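Pfam DUF1093 family protein (PDB 3NPP) is of unknown function, belongs to the DUF1093 family and is probably secreted or carried to the cell surface. Local coordinates at residues 23-32 with 43-52. Residues are numbered along the deposited sequence; the frame is centred on the assembly and turned at random.
Sequences LSPGGTEYTL and EVTFFAGKEL. With SO4 (sulfate ion), chain I.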
loop_
_atom_site.group_PDB
_atom_site.type_symbol
_atom_site.label_atom_id
_atom_site.label_comp_id
_atom_site.label_asym_id
_atom_site.label_seq_id
_atom_site.Cartn_x
_atom_site.Cartn_y
_atom_site.Cartn_z
ATOM N N LEU A 23 -7.749 -19.527 -9.617
ATOM C CA LEU A 23 -8.659 -18.395 -9.527
ATOM C C LEU A 23 -8.924 -17.907 -10.942
ATOM O O LEU A 23 -8.064 -17.249 -11.550
ATOM C CB LEU A 23 -8.059 -17.267 -8.674
ATOM C CG LEU A 23 -9.074 -16.113 -8.445
ATOM C CD1 LEU A 23 -10.039 -16.460 -7.321
ATOM C CD2 LEU A 23 -8.378 -14.811 -8.192
ATOM N N SER A 24 -10.113 -18.193 -11.440
ATOM C CA SER A 24 -10.519 -17.755 -12.758
ATOM C C SER A 24 -10.724 -16.239 -12.741
ATOM O O SER A 24 -11.170 -15.696 -11.713
ATOM C CB SER A 24 -11.802 -18.464 -13.187
ATOM O OG SER A 24 -12.854 -18.126 -12.294
ATOM N N PRO A 25 -10.333 -15.531 -13.834
ATOM C CA PRO A 25 -9.662 -15.998 -15.065
ATOM C C PRO A 25 -8.133 -16.024 -14.947
ATOM O O PRO A 25 -7.549 -15.051 -14.550
ATOM C CB PRO A 25 -10.131 -14.984 -16.118
ATOM C CG PRO A 25 -10.457 -13.733 -15.372
ATOM C CD PRO A 25 -10.649 -14.079 -13.909
ATOM N N GLY A 26 -7.512 -17.167 -15.243
ATOM C CA GLY A 26 -6.077 -17.260 -15.469
ATOM C C GLY A 26 -5.148 -17.095 -14.279
ATOM O O GLY A 26 -3.965 -16.868 -14.473
ATOM N N GLY A 27 -5.671 -17.202 -13.053
ATOM C CA GLY A 27 -4.874 -16.982 -11.836
ATOM C C GLY A 27 -4.599 -18.257 -11.062
ATOM O O GLY A 27 -5.369 -19.237 -11.143
ATOM N N THR A 28 -3.537 -18.229 -10.278
ATOM C CA THR A 28 -3.219 -19.284 -9.321
ATOM C C THR A 28 -2.887 -18.598 -7.991
ATOM O O THR A 28 -2.017 -17.747 -7.939
ATOM C CB THR A 28 -2.076 -20.163 -9.834
ATOM O OG1 THR A 28 -2.447 -20.713 -11.106
ATOM C CG2 THR A 28 -1.757 -21.327 -8.857
ATOM N N GLU A 29 -3.620 -18.957 -6.940
ATOM C CA GLU A 29 -3.421 -18.432 -5.604
ATOM C C GLU A 29 -2.489 -19.352 -4.801
ATOM O O GLU A 29 -2.610 -20.560 -4.909
ATOM C CB GLU A 29 -4.763 -18.386 -4.907
ATOM C CG GLU A 29 -4.729 -17.646 -3.570
ATOM C CD GLU A 29 -6.092 -17.453 -2.961
ATOM O OE1 GLU A 29 -7.094 -17.967 -3.532
ATOM O OE2 GLU A 29 -6.156 -16.733 -1.915
ATOM N N TYR A 30 -1.595 -18.774 -3.993
ATOM C CA TYR A 30 -0.778 -19.525 -3.024
ATOM C C TYR A 30 -0.904 -18.832 -1.693
ATOM O O TYR A 30 -0.907 -17.612 -1.660
ATOM C CB TYR A 30 0.699 -19.545 -3.439
ATOM C CG TYR A 30 0.921 -20.253 -4.743
ATOM C CD1 TYR A 30 0.835 -19.569 -5.949
ATOM C CD2 TYR A 30 1.186 -21.623 -4.779
ATOM C CE1 TYR A 30 1.037 -20.247 -7.180
ATOM C CE2 TYR A 30 1.366 -22.285 -5.984
ATOM C CZ TYR A 30 1.287 -21.586 -7.179
ATOM O OH TYR A 30 1.430 -22.257 -8.382
ATOM N N THR A 31 -1.074 -19.596 -0.619
ATOM C CA THR A 31 -0.971 -19.079 0.752
ATOM C C THR A 31 0.099 -19.893 1.449
ATOM O O THR A 31 -0.104 -21.072 1.715
ATOM C CB THR A 31 -2.293 -19.175 1.506
ATOM O OG1 THR A 31 -3.251 -18.303 0.900
ATOM C CG2 THR A 31 -2.108 -18.757 2.989
ATOM N N LEU A 32 1.242 -19.266 1.718
ATOM C CA LEU A 32 2.430 -19.960 2.149
ATOM C C LEU A 32 3.021 -19.265 3.364
ATOM O O LEU A 32 2.858 -18.056 3.521
ATOM C CB LEU A 32 3.456 -19.964 1.008
ATOM C CG LEU A 32 3.049 -20.666 -0.301
ATOM C CD1 LEU A 32 4.034 -20.372 -1.394
ATOM C CD2 LEU A 32 2.921 -22.166 -0.077
ATOM N N GLU A 43 2.886 -15.054 7.008
ATOM C CA GLU A 43 2.000 -15.778 6.095
ATOM C C GLU A 43 1.684 -14.835 4.974
ATOM O O GLU A 43 1.318 -13.702 5.218
ATOM C CB GLU A 43 0.727 -16.215 6.816
ATOM C CG GLU A 43 -0.209 -17.157 5.961
ATOM C CD GLU A 43 -1.654 -17.163 6.476
ATOM O OE1 GLU A 43 -1.924 -17.893 7.450
ATOM O OE2 GLU A 43 -2.509 -16.406 5.913
ATOM N N VAL A 44 1.825 -15.299 3.736
ATOM C CA VAL A 44 1.563 -14.463 2.581
ATOM C C VAL A 44 0.599 -15.187 1.623
ATOM O O VAL A 44 0.779 -16.360 1.338
ATOM C CB VAL A 44 2.894 -14.036 1.896
ATOM C CG1 VAL A 44 3.744 -15.242 1.464
ATOM C CG2 VAL A 44 2.620 -13.085 0.743
ATOM N N THR A 45 -0.439 -14.479 1.199
ATOM C CA THR A 45 -1.337 -14.875 0.141
ATOM C C THR A 45 -1.042 -13.999 -1.066
ATOM O O THR A 45 -1.042 -12.796 -0.948
ATOM C CB THR A 45 -2.773 -14.675 0.571
ATOM O OG1 THR A 45 -3.061 -15.610 1.598
ATOM C CG2 THR A 45 -3.760 -14.868 -0.585
ATOM N N PHE A 46 -0.784 -14.616 -2.212
ATOM C CA PHE A 46 -0.487 -13.909 -3.414
ATOM C C PHE A 46 -0.963 -14.713 -4.620
ATOM O O PHE A 46 -1.283 -15.918 -4.498
ATOM C CB PHE A 46 1.000 -13.626 -3.497
ATOM C CG PHE A 46 1.865 -14.873 -3.593
ATOM C CD1 PHE A 46 2.235 -15.567 -2.454
ATOM C CD2 PHE A 46 2.300 -15.338 -4.829
ATOM C CE1 PHE A 46 3.021 -16.678 -2.549
ATOM C CE2 PHE A 46 3.075 -16.468 -4.931
ATOM C CZ PHE A 46 3.446 -17.133 -3.814
ATOM N N PHE A 47 -1.007 -14.052 -5.774
ATOM C CA PHE A 47 -1.526 -14.661 -7.009
ATOM C C PHE A 47 -0.494 -14.533 -8.117
ATOM O O PHE A 47 0.181 -13.518 -8.202
ATOM C CB PHE A 47 -2.825 -13.995 -7.447
ATOM C CG PHE A 47 -3.945 -14.174 -6.484
ATOM C CD1 PHE A 47 -4.032 -13.377 -5.347
ATOM C CD2 PHE A 47 -4.933 -15.118 -6.712
ATOM C CE1 PHE A 47 -5.069 -13.538 -4.437
ATOM C CE2 PHE A 47 -5.975 -15.278 -5.818
ATOM C CZ PHE A 47 -6.041 -14.480 -4.676
ATOM N N ALA A 48 -0.367 -15.560 -8.955
ATOM C CA ALA A 48 0.447 -15.479 -10.163
ATOM C C ALA A 48 -0.443 -15.757 -11.359
ATOM O O ALA A 48 -1.437 -16.468 -11.245
ATOM C CB ALA A 48 1.620 -16.484 -10.092
ATOM N N GLY A 49 -0.077 -15.208 -12.514
ATOM C CA GLY A 49 -0.787 -15.441 -13.774
ATOM C C GLY A 49 -0.487 -16.763 -14.453
ATOM O O GLY A 49 -0.947 -16.981 -15.581
ATOM N N LYS A 50 0.335 -17.624 -13.800
ATOM C CA LYS A 50 0.545 -19.001 -14.210
ATOM C C LYS A 50 0.799 -19.862 -12.968
ATOM O O LYS A 50 1.079 -19.325 -11.867
ATOM C CB LYS A 50 1.752 -19.087 -15.169
ATOM C CG LYS A 50 3.123 -18.665 -14.546
ATOM C CD LYS A 50 4.153 -18.363 -15.638
ATOM C CE LYS A 50 5.593 -18.324 -15.103
ATOM N NZ LYS A 50 6.487 -17.381 -15.920
ATOM N N GLU A 51 0.695 -21.186 -13.140
ATOM C CA GLU A 51 1.076 -22.127 -12.088
ATOM C C GLU A 51 2.581 -22.171 -11.982
ATOM O O GLU A 51 3.254 -22.333 -12.973
ATOM C CB GLU A 51 0.544 -23.526 -12.360
ATOM C CG GLU A 51 -0.939 -23.592 -12.213
ATOM C CD GLU A 51 -1.531 -24.938 -12.614
ATOM O OE1 GLU A 51 -0.772 -25.938 -12.661
ATOM O OE2 GLU A 51 -2.766 -24.969 -12.866
ATOM N N LEU A 52 3.085 -22.010 -10.769
ATOM C CA LEU A 52 4.499 -21.912 -10.509
ATOM C C LEU A 52 5.082 -23.313 -10.291
ATOM O O LEU A 52 4.380 -24.242 -9.879
ATOM C CB LEU A 52 4.741 -21.031 -9.293
ATOM C CG LEU A 52 4.200 -19.598 -9.364
ATOM C CD1 LEU A 52 4.364 -18.916 -8.022
ATOM C CD2 LEU A 52 4.882 -18.774 -10.500
HETATM S S SO4 I . -9.850 -19.652 -16.632
HETATM O O1 SO4 I . -9.735 -19.786 -15.207
HETATM O O2 SO4 I . -10.047 -20.950 -17.227
HETATM O O3 SO4 I . -10.972 -18.779 -16.949
HETATM O O4 SO4 I . -8.579 -19.132 -17.126
HETATM O O HOH W 1 -4.258 -22.480 -11.570
HETATM O O HOH W 2 2.106 -24.796 -8.241
#
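Y30 meets F46 on the buried face of the ladder: its CB lies over the F46 ring, 4.0 Å from the centroid and 28° off the normal. The two rings are near parallel but slid apart, with little overlap. Because CG of Y30 is anti to its carbonyl carbon (chi1 -63°), the ring reaches past F46 to L52, whose N donates to Y30 OH at 2.9 Å and 166°; water 2, in the ring plane, bridges OH to L52 O. A phenylalanine in place of Y30 would probably keep the ring packing but leave the L52 amide without its acceptor and the 49-52 segment less firmly tied. Six backbone bonds, paired at T28/A48, Y30/F46 and L32/V44, define an antiparallel beta hairpin, strands 27-35 and 41-48, its buried face packing on strands 57-63 and 66-73. At the loop end of this face the contact opens to solvent at the exposed E51: water 1 joins T28 OG1 to E51 OE2. E29, T31, T45 and F47 form the other, more solvent-accessible face. There E29 runs alongside F47, its CG over one ring face in a CH-pi contact, 3.9 Å from the centroid, while L23 CD2 reaches F47 CE2 at 3.4 Å. T31 OG1 and T45 OG1 share a hydrogen bond of 2.8 Å.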